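Local coordinates for extracellular serine protease (Aeromonas sobria, PDB 3WQB), which preferentially cleaves peptide bonds after two basic residues, one of them lysine, as a secreted calcium-binding serine protease of the furin subfamily, at residues A[272-280]-A[532-540]; A[365-376]-A[406-417]. The protein carries 1 engineered substitution. All blocks are in the same frame, centred on the assembly; numbering follows the deposited sequence.

Interaction 1: residues A[272-280]-A[532-540]; sequences SVGSNIFLS and RMLSNKFYG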
loop_
_atom_site.group_PDB
_atom_site.type_symbol
_atom_site.label_atom_id
_atom_site.label_comp_id
_atom_site.label_asym_id
_atom_site.label_seq_id
_atom_site.Cartn_x
_atom_site.Cartn_y
_atom_site.Cartn_z
ATOM N N SER A 272 7.788 3.119 4.253
ATOM C CA SER A 272 7.736 3.933 3.049
ATOM C C SER A 272 6.849 5.144 3.299
ATOM O O SER A 272 5.998 5.127 4.197
ATOM C CB SER A 272 7.217 3.122 1.866
ATOM O OG SER A 272 8.099 2.040 1.592
ATOM N N VAL A 273 7.071 6.208 2.528
ATOM C CA VAL A 273 6.348 7.469 2.694
ATOM C C VAL A 273 6.169 8.102 1.329
ATOM O O VAL A 273 6.828 7.705 0.366
ATOM C CB VAL A 273 7.094 8.461 3.640
ATOM C CG1 VAL A 273 7.273 7.850 5.028
ATOM C CG2 VAL A 273 8.447 8.908 3.067
ATOM N N GLY A 274 5.262 9.070 1.234
ATOM C CA GLY A 274 5.021 9.754 -0.036
ATOM C C GLY A 274 3.730 10.546 -0.024
ATOM O O GLY A 274 2.967 10.510 0.942
ATOM N N SER A 275 3.495 11.280 -1.106
ATOM C CA SER A 275 2.330 12.164 -1.195
ATOM C C SER A 275 0.999 11.426 -1.213
ATOM O O SER A 275 -0.061 12.037 -1.010
ATOM C CB SER A 275 2.437 13.069 -2.412
ATOM O OG SER A 275 2.449 12.320 -3.614
ATOM N N ASN A 276 1.061 10.119 -1.474
ATOM C CA ASN A 276 -0.135 9.274 -1.504
ATOM C C ASN A 276 -0.471 8.575 -0.199
ATOM O O ASN A 276 -1.456 7.859 -0.141
ATOM C CB ASN A 276 -0.050 8.246 -2.630
ATOM C CG ASN A 276 1.130 7.320 -2.497
ATOM O OD1 ASN A 276 2.213 7.725 -2.070
ATOM N ND2 ASN A 276 0.944 6.074 -2.913
ATOM N N ILE A 277 0.309 8.810 0.851
ATOM C CA ILE A 277 -0.066 8.347 2.197
ATOM C C ILE A 277 -1.319 9.110 2.619
ATOM O O ILE A 277 -1.391 10.330 2.455
ATOM C CB ILE A 277 1.074 8.575 3.217
ATOM C CG1 ILE A 277 2.346 7.824 2.796
ATOM C CG2 ILE A 277 0.647 8.170 4.634
ATOM C CD1 ILE A 277 2.188 6.303 2.623
ATOM N N PHE A 278 -2.308 8.392 3.145
ATOM C CA PHE A 278 -3.516 9.029 3.651
ATOM C C PHE A 278 -3.463 9.207 5.167
ATOM O O PHE A 278 -3.819 10.272 5.686
ATOM C CB PHE A 278 -4.764 8.238 3.236
ATOM C CG PHE A 278 -6.048 9.003 3.409
ATOM C CD1 PHE A 278 -6.448 9.910 2.440
ATOM C CD2 PHE A 278 -6.836 8.843 4.548
ATOM C CE1 PHE A 278 -7.623 10.642 2.592
ATOM C CE2 PHE A 278 -8.023 9.573 4.705
ATOM C CZ PHE A 278 -8.399 10.479 3.729
ATOM N N LEU A 279 -3.002 8.173 5.872
ATOM C CA LEU A 279 -2.929 8.174 7.330
ATOM C C LEU A 279 -1.706 7.394 7.797
ATOM O O LEU A 279 -1.187 6.516 7.080
ATOM C CB LEU A 279 -4.184 7.525 7.938
ATOM C CG LEU A 279 -5.524 8.231 7.789
ATOM C CD1 LEU A 279 -6.633 7.243 8.017
ATOM C CD2 LEU A 279 -5.615 9.414 8.749
ATOM N N SER A 280 -1.284 7.708 9.018
ATOM C CA SER A 280 -0.343 6.906 9.783
ATOM C C SER A 280 -1.118 6.026 10.760
ATOM O O SER A 280 -2.089 6.470 11.384
ATOM C CB SER A 280 0.579 7.840 10.568
ATOM O OG SER A 280 1.496 7.136 11.401
ATOM N N ARG A 532 2.153 6.494 -12.853
ATOM C CA ARG A 532 1.096 7.162 -12.102
ATOM C C ARG A 532 1.533 7.489 -10.679
ATOM O O ARG A 532 2.231 6.693 -10.021
ATOM C CB ARG A 532 -0.193 6.333 -12.094
ATOM C CG ARG A 532 -1.417 7.115 -11.629
ATOM C CD ARG A 532 -2.681 6.296 -11.696
ATOM N NE ARG A 532 -2.540 5.084 -10.894
ATOM C CZ ARG A 532 -3.351 4.036 -10.955
ATOM N NH1 ARG A 532 -4.380 4.039 -11.793
ATOM N NH2 ARG A 532 -3.123 2.981 -10.180
ATOM N N MET A 533 1.134 8.679 -10.225
ATOM C CA MET A 533 1.365 9.112 -8.852
ATOM C C MET A 533 0.096 9.778 -8.332
ATOM O O MET A 533 -0.694 10.322 -9.115
ATOM C CB MET A 533 2.539 10.087 -8.781
ATOM C CG MET A 533 3.869 9.468 -9.170
ATOM S SD MET A 533 5.072 10.652 -9.818
ATOM C CE MET A 533 4.419 10.909 -11.456
ATOM N N LEU A 534 -0.113 9.721 -7.020
ATOM C CA LEU A 534 -1.261 10.376 -6.403
ATOM C C LEU A 534 -0.790 11.302 -5.285
ATOM O O LEU A 534 0.199 11.013 -4.608
ATOM C CB LEU A 534 -2.251 9.328 -5.880
ATOM C CG LEU A 534 -3.502 9.877 -5.183
ATOM C CD1 LEU A 534 -4.716 9.047 -5.514
ATOM C CD2 LEU A 534 -3.334 9.981 -3.663
ATOM N N SER A 535 -1.488 12.419 -5.106
ATOM C CA SER A 535 -1.270 13.255 -3.935
ATOM C C SER A 535 -2.559 13.526 -3.182
ATOM O O SER A 535 -3.604 13.827 -3.780
ATOM C CB SER A 535 -0.618 14.582 -4.302
ATOM O OG SER A 535 -0.528 15.395 -3.149
ATOM N N ASN A 536 -2.457 13.445 -1.857
ATOM C CA ASN A 536 -3.531 13.811 -0.944
ATOM C C ASN A 536 -3.394 15.234 -0.398
ATOM O O ASN A 536 -4.267 15.713 0.340
ATOM C CB ASN A 536 -3.579 12.819 0.215
ATOM C CG ASN A 536 -4.034 11.445 -0.216
ATOM O OD1 ASN A 536 -5.026 11.319 -0.941
ATOM N ND2 ASN A 536 -3.335 10.403 0.245
ATOM N N LYS A 537 -2.283 15.896 -0.731
ATOM C CA LYS A 537 -1.946 17.193 -0.141
ATOM C C LYS A 537 -2.987 18.287 -0.345
ATOM O O LYS A 537 -3.061 19.229 0.453
ATOM C CB LYS A 537 -0.583 17.643 -0.673
ATOM C CG LYS A 537 -0.155 19.049 -0.297
ATOM C CD LYS A 537 0.094 19.194 1.205
ATOM C CE LYS A 537 0.553 20.602 1.557
ATOM N NZ LYS A 537 1.896 20.926 1.003
ATOM N N PHE A 538 -3.777 18.163 -1.408
ATOM C CA PHE A 538 -4.663 19.243 -1.839
ATOM C C PHE A 538 -6.099 19.091 -1.342
ATOM O O PHE A 538 -6.995 19.816 -1.762
ATOM C CB PHE A 538 -4.613 19.371 -3.364
ATOM C CG PHE A 538 -3.221 19.442 -3.904
ATOM C CD1 PHE A 538 -2.475 20.603 -3.780
ATOM C CD2 PHE A 538 -2.646 18.339 -4.537
ATOM C CE1 PHE A 538 -1.175 20.670 -4.273
ATOM C CE2 PHE A 538 -1.340 18.397 -5.035
ATOM C CZ PHE A 538 -0.612 19.568 -4.905
ATOM N N TYR A 539 -6.310 18.151 -0.425
ATOM C CA TYR A 539 -7.638 17.845 0.083
ATOM C C TYR A 539 -8.356 19.091 0.580
ATOM O O TYR A 539 -7.883 19.780 1.490
ATOM C CB TYR A 539 -7.514 16.823 1.213
ATOM C CG TYR A 539 -8.816 16.183 1.624
ATOM C CD1 TYR A 539 -9.210 14.965 1.078
ATOM C CD2 TYR A 539 -9.664 16.799 2.556
ATOM C CE1 TYR A 539 -10.408 14.370 1.452
ATOM C CE2 TYR A 539 -10.872 16.205 2.936
ATOM C CZ TYR A 539 -11.229 14.989 2.385
ATOM O OH TYR A 539 -12.412 14.390 2.745
ATOM N N GLY A 540 -9.521 19.358 -0.012
ATOM C CA GLY A 540 -10.352 20.475 0.406
ATOM C C GLY A 540 -10.186 21.744 -0.414
ATOM O O GLY A 540 -11.014 22.643 -0.328
#
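The carboxamide of Asn536 meets the ring of Phe278 at its edge, near the ring plane. CD1 of Phe278 lies 3.8 Å from ND2 of Asn536, and the amide and ring planes stand 88° apart. OD1 of Asn536 sits in the ring plane, and CD1 of Leu279 also lies in that plane. CG of Asn536 is anti to its own carbonyl carbon (chi1 -69°), which turns the amide toward the backbone of 276-278. There ND2 donates to O of Ile277 at 2.9 Å. The acceptor lies close to the amide plane of Asn536, but the donor stands well above the carbonyl plane of Ile277, off its lone pairs. The main chain of Asn536 is held as well. Its N donates to O of Ser275 at 2.9 Å, in a nearly straight bond (164° at the hydrogen). The same carbonyl O of Ser275 receives a CA-H...O contact from CA of Ser535 at 3.4 Å.

This contact joins the two domains of the protease. The turn 274-277 leads into an outermost strand of the parallel sheet of the subtilisin domain. Residues 532-535 end a strand of the P-domain, where the chain leaves an antiparallel sheet.

OG of Ser275 donates to O of Leu534 at 2.8 Å, tilted from the carbonyl plane. Beside it, CB of Asn276 rests on CD2 of Leu534 at 3.9 Å. The polar end of Asn276 turns to its own domain, where OD1 is hydrogen-bonded to OG of Ser244 and ND2 to O of Asn250. Ser535 forms an ST turn. Its OG accepts from N of Lys537 at 3.0 Å and is also hydrogen-bonded to OG of Ser501 of the P-domain.

Interaction 2: residues A[365-376]-A[406-417]; sequences LARSATRVDAKH and MWFSPTYGFGLI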
loop_
_atom_site.group_PDB
_atom_site.type_symbol
_atom_site.label_atom_id
_atom_site.label_comp_id
_atom_site.label_asym_id
_atom_site.label_seq_id
_atom_site.Cartn_x
_atom_site.Cartn_y
_atom_site.Cartn_z
ATOM N N LEU A 365 -11.739 10.492 9.285
ATOM C CA LEU A 365 -10.404 10.078 9.699
ATOM C C LEU A 365 -9.362 11.159 9.441
ATOM O O LEU A 365 -8.504 11.422 10.288
ATOM C CB LEU A 365 -10.022 8.771 9.000
ATOM C CG LEU A 365 -10.718 7.518 9.540
ATOM C CD1 LEU A 365 -10.642 6.371 8.549
ATOM C CD2 LEU A 365 -10.144 7.114 10.891
ATOM N N ALA A 366 -9.424 11.777 8.262
ATOM C CA ALA A 366 -8.472 12.840 7.922
ATOM C C ALA A 366 -8.599 14.042 8.853
ATOM O O ALA A 366 -7.594 14.543 9.347
ATOM C CB ALA A 366 -8.608 13.261 6.478
ATOM N N ARG A 367 -9.831 14.475 9.114
ATOM C CA ARG A 367 -10.039 15.709 9.870
ATOM C C ARG A 367 -9.840 15.522 11.366
ATOM O O ARG A 367 -9.713 16.497 12.099
ATOM C CB ARG A 367 -11.418 16.300 9.588
ATOM C CG ARG A 367 -11.554 16.809 8.164
ATOM C CD ARG A 367 -12.934 17.409 7.965
ATOM N NE ARG A 367 -13.357 17.483 6.566
ATOM C CZ ARG A 367 -12.933 18.383 5.681
ATOM N NH1 ARG A 367 -12.031 19.301 6.017
ATOM N NH2 ARG A 367 -13.408 18.353 4.440
ATOM N N SER A 368 -9.816 14.269 11.815
ATOM C CA SER A 368 -9.621 13.976 13.234
ATOM C C SER A 368 -8.216 13.465 13.576
ATOM O O SER A 368 -7.902 13.258 14.745
ATOM C CB SER A 368 -10.665 12.969 13.711
ATOM O OG SER A 368 -10.518 11.721 13.052
ATOM N N ALA A 369 -7.389 13.228 12.562
ATOM C CA ALA A 369 -6.063 12.638 12.781
ATOM C C ALA A 369 -5.128 13.554 13.574
ATOM O O ALA A 369 -5.236 14.784 13.520
ATOM C CB ALA A 369 -5.448 12.232 11.447
ATOM N N THR A 370 -4.224 12.936 14.327
ATOM C CA THR A 370 -3.310 13.644 15.231
ATOM C C THR A 370 -2.027 14.013 14.504
ATOM O O THR A 370 -1.410 13.169 13.830
ATOM C CB THR A 370 -2.986 12.760 16.458
ATOM O OG1 THR A 370 -4.203 12.325 17.073
ATOM C CG2 THR A 370 -2.118 13.494 17.486
ATOM N N ARG A 371 -1.630 15.274 14.642
ATOM C CA ARG A 371 -0.395 15.761 14.028
ATOM C C ARG A 371 0.829 15.372 14.871
ATOM O O ARG A 371 1.455 16.206 15.531
ATOM C CB ARG A 371 -0.484 17.275 13.799
ATOM C CG ARG A 371 0.579 17.834 12.843
ATOM C CD ARG A 371 0.218 19.197 12.229
ATOM N NE ARG A 371 -0.448 20.115 13.158
ATOM C CZ ARG A 371 0.124 21.157 13.757
ATOM N NH1 ARG A 371 1.399 21.457 13.537
ATOM N NH2 ARG A 371 -0.590 21.908 14.585
ATOM N N VAL A 372 1.155 14.083 14.852
ATOM C CA VAL A 372 2.312 13.573 15.578
ATOM C C VAL A 372 3.600 14.099 14.961
ATOM O O VAL A 372 3.629 14.482 13.782
ATOM C CB VAL A 372 2.342 12.035 15.567
ATOM C CG1 VAL A 372 1.253 11.472 16.468
ATOM C CG2 VAL A 372 2.227 11.499 14.138
ATOM N N ASP A 373 4.673 14.126 15.750
ATOM C CA ASP A 373 5.991 14.487 15.251
ATOM C C ASP A 373 5.909 15.825 14.511
ATOM O O ASP A 373 6.386 15.967 13.379
ATOM C CB ASP A 373 6.523 13.376 14.340
ATOM C CG ASP A 373 8.009 13.496 14.050
ATOM O OD1 ASP A 373 8.719 14.263 14.735
ATOM O OD2 ASP A 373 8.465 12.803 13.120
ATOM N N ALA A 374 5.329 16.812 15.186
ATOM C CA ALA A 374 4.891 18.047 14.536
ATOM C C ALA A 374 6.027 18.878 13.967
ATOM O O ALA A 374 5.817 19.674 13.052
ATOM C CB ALA A 374 4.083 18.890 15.517
ATOM N N LYS A 375 7.224 18.701 14.507
ATOM C CA LYS A 375 8.344 19.556 14.142
ATOM C C LYS A 375 9.344 18.885 13.208
ATOM O O LYS A 375 10.379 19.469 12.906
ATOM C CB LYS A 375 9.077 20.050 15.396
ATOM C CG LYS A 375 8.219 20.785 16.417
ATOM C CD LYS A 375 8.896 20.760 17.791
ATOM C CE LYS A 375 8.853 19.372 18.444
ATOM N NZ LYS A 375 9.583 19.336 19.737
ATOM N N HIS A 376 9.072 17.661 12.752
ATOM C CA HIS A 376 10.072 16.982 11.921
ATOM C C HIS A 376 10.396 17.824 10.686
ATOM O O HIS A 376 9.519 18.445 10.090
ATOM C CB HIS A 376 9.687 15.531 11.594
ATOM C CG HIS A 376 8.648 15.382 10.523
ATOM N ND1 HIS A 376 7.298 15.529 10.765
ATOM C CD2 HIS A 376 8.760 15.059 9.212
ATOM C CE1 HIS A 376 6.625 15.327 9.645
ATOM N NE2 HIS A 376 7.489 15.031 8.688
ATOM N N MET A 406 -5.990 22.101 5.860
ATOM C CA MET A 406 -5.658 20.713 6.190
ATOM C C MET A 406 -4.149 20.532 6.331
ATOM O O MET A 406 -3.385 20.858 5.416
ATOM C CB MET A 406 -6.174 19.759 5.105
ATOM C CG MET A 406 -7.683 19.687 4.959
ATOM S SD MET A 406 -8.544 18.904 6.335
ATOM C CE MET A 406 -7.964 17.209 6.226
ATOM N N TRP A 407 -3.733 19.995 7.471
ATOM C CA TRP A 407 -2.341 19.642 7.694
ATOM C C TRP A 407 -2.050 18.313 7.024
ATOM O O TRP A 407 -2.826 17.360 7.141
ATOM C CB TRP A 407 -2.049 19.520 9.186
ATOM C CG TRP A 407 -1.907 20.841 9.875
ATOM C CD1 TRP A 407 -2.856 21.495 10.604
ATOM C CD2 TRP A 407 -0.734 21.659 9.911
ATOM N NE1 TRP A 407 -2.349 22.676 11.090
ATOM C CE2 TRP A 407 -1.046 22.801 10.686
ATOM C CE3 TRP A 407 0.553 21.537 9.368
ATOM C CZ2 TRP A 407 -0.117 23.824 10.921
ATOM C CZ3 TRP A 407 1.476 22.546 9.610
ATOM C CH2 TRP A 407 1.136 23.673 10.385
ATOM N N PHE A 408 -0.897 18.229 6.368
ATOM C CA PHE A 408 -0.524 17.006 5.661
ATOM C C PHE A 408 0.987 16.857 5.632
ATOM O O PHE A 408 1.708 17.848 5.509
ATOM C CB PHE A 408 -1.062 17.034 4.219
ATOM C CG PHE A 408 -0.767 15.776 3.446
ATOM C CD1 PHE A 408 -1.594 14.664 3.585
ATOM C CD2 PHE A 408 0.340 15.688 2.600
ATOM C CE1 PHE A 408 -1.327 13.477 2.902
ATOM C CE2 PHE A 408 0.620 14.499 1.902
ATOM C CZ PHE A 408 -0.220 13.391 2.062
ATOM N N SER A 409 1.451 15.614 5.735
ATOM C CA SER A 409 2.860 15.307 5.504
ATOM C C SER A 409 2.965 14.000 4.711
ATOM O O SER A 409 2.115 13.121 4.850
ATOM C CB SER A 409 3.618 15.209 6.828
ATOM O OG SER A 409 3.135 14.127 7.618
ATOM N N PRO A 410 4.003 13.863 3.871
ATOM C CA PRO A 410 4.161 12.585 3.178
ATOM C C PRO A 410 4.513 11.442 4.137
ATOM O O PRO A 410 4.283 10.281 3.811
ATOM C CB PRO A 410 5.311 12.853 2.194
ATOM C CG PRO A 410 6.051 13.999 2.799
ATOM C CD PRO A 410 5.006 14.851 3.421
ATOM N N THR A 411 5.060 11.761 5.311
ATOM C CA THR A 411 5.380 10.717 6.281
ATOM C C THR A 411 4.129 10.162 6.973
ATOM O O THR A 411 3.977 8.940 7.095
ATOM C CB THR A 411 6.412 11.217 7.311
ATOM O OG1 THR A 411 7.622 11.541 6.625
ATOM C CG2 THR A 411 6.694 10.151 8.355
ATOM N N TYR A 412 3.254 11.052 7.433
ATOM C CA TYR A 412 2.125 10.662 8.276
ATOM C C TYR A 412 0.764 10.835 7.604
ATOM O O TYR A 412 -0.267 10.582 8.228
ATOM C CB TYR A 412 2.174 11.451 9.600
ATOM C CG TYR A 412 3.477 11.286 10.336
ATOM C CD1 TYR A 412 3.777 10.093 10.986
ATOM C CD2 TYR A 412 4.414 12.309 10.364
ATOM C CE1 TYR A 412 4.973 9.924 11.646
ATOM C CE2 TYR A 412 5.618 12.152 11.022
ATOM C CZ TYR A 412 5.888 10.950 11.664
ATOM O OH TYR A 412 7.077 10.767 12.330
ATOM N N GLY A 413 0.756 11.272 6.344
ATOM C CA GLY A 413 -0.498 11.642 5.696
ATOM C C GLY A 413 -1.150 12.777 6.479
ATOM O O GLY A 413 -0.496 13.761 6.851
ATOM N N PHE A 414 -2.449 12.635 6.733
ATOM C CA PHE A 414 -3.177 13.598 7.551
ATOM C C PHE A 414 -2.883 13.445 9.044
ATOM O O PHE A 414 -3.258 14.305 9.845
ATOM C CB PHE A 414 -4.680 13.526 7.251
ATOM C CG PHE A 414 -5.006 13.948 5.853
ATOM C CD1 PHE A 414 -5.345 13.007 4.881
ATOM C CD2 PHE A 414 -4.896 15.287 5.483
ATOM C CE1 PHE A 414 -5.604 13.404 3.570
ATOM C CE2 PHE A 414 -5.142 15.691 4.180
ATOM C CZ PHE A 414 -5.496 14.752 3.224
ATOM N N GLY A 415 -2.184 12.370 9.403
ATOM C CA GLY A 415 -1.768 12.150 10.779
ATOM C C GLY A 415 -2.079 10.767 11.304
ATOM O O GLY A 415 -2.545 9.883 10.573
ATOM N N LEU A 416 -1.815 10.586 12.595
ATOM C CA LEU A 416 -2.096 9.326 13.259
ATOM C C LEU A 416 -3.586 9.194 13.562
ATOM O O LEU A 416 -4.205 10.103 14.112
ATOM C CB LEU A 416 -1.281 9.226 14.547
ATOM C CG LEU A 416 -1.583 8.088 15.520
ATOM C CD1 LEU A 416 -1.317 6.734 14.886
ATOM C CD2 LEU A 416 -0.792 8.258 16.810
ATOM N N ILE A 417 -4.150 8.047 13.212
ATOM C CA ILE A 417 -5.558 7.764 13.495
ATOM C C ILE A 417 -5.932 8.094 14.942
ATOM O O ILE A 417 -5.217 7.728 15.881
ATOM C CB ILE A 417 -5.872 6.299 13.200
ATOM C CG1 ILE A 417 -5.776 6.049 11.691
ATOM C CG2 ILE A 417 -7.250 5.916 13.736
ATOM C CD1 ILE A 417 -5.960 4.593 11.286
HETATM O O HOH W 1 -3.153 15.929 11.987
HETATM O O HOH W 2 6.899 14.104 6.133
#
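Arg371 has CG anti to the backbone N (chi1 -165°) and bends at chi3, which lays its guanidinium flat over one face of Trp407. The planes are 8° apart and the centres 3.9 Å apart, a stacked cation-pi pair. CD of Arg371 adds a CH-pi contact to the five-membered ring. In Asp373 a chi1 of -166° carries the carboxylate to the hydroxyl of Tyr412, which meets OD2 on its anti side. Tyr412 OH donates this bond to Asp373 OD2 at 2.6 Å and is also hydrogen-bonded to N of Arg267. CG2 of Val372 packs over one face of the Tyr412 ring, with CG2 of Thr411 on the opposite face. The edge of Tyr412 points at the face of His376 in an offset edge-to-face pair. ND1 of His376 donates to O of Asp373 at 2.8 Å, which fixes the imidazole. A water bridges NE2 of His376 and OG1 of Thr411.

The segments join the C-terminal part of helix 358-368 of the subtilisin domain to the chain that leads toward helix 419-426. Thr370 and Leu416 form a single antiparallel bridge, a hydrogen-bonded pair. Thr370 N donates to Leu416 O at 2.8 Å, almost straight, and Leu416 N returns a bond to Thr370 O. A type II' turn, 412-415, precedes the bridge.

At the helix, CB of Ala366 lies over a face of Phe414, 3.6 Å from CD1. CE of Met406 touches the same methyl at 4.0 Å.

In the fold
Interactions 1 and 2 lie about 11 Å apart, centre to centre, and touch directly. Strand 277-282 is the common element. Phe278 O is 2.9 Å from Phe414 N, and Ser280 N is 3.0 Å from Gly415 O; both are probable hydrogen bonds. Residues 414-417 thus run beside strand 277-282, the outermost strand that carries part of interaction 1. The Phe278 and Phe414 rings pack edge-to-face, and Asn536 O lies 3.3 Å from Phe414 CZ, so the P-domain residue also reaches interaction 2. Tyr539 links the P-domain to helix 358-368 through Asp363, also the salt-bridge partner of Arg367. Both contacts lie away from the calcium sites and the predicted charge-relay positions, one of them the engineered Ala336.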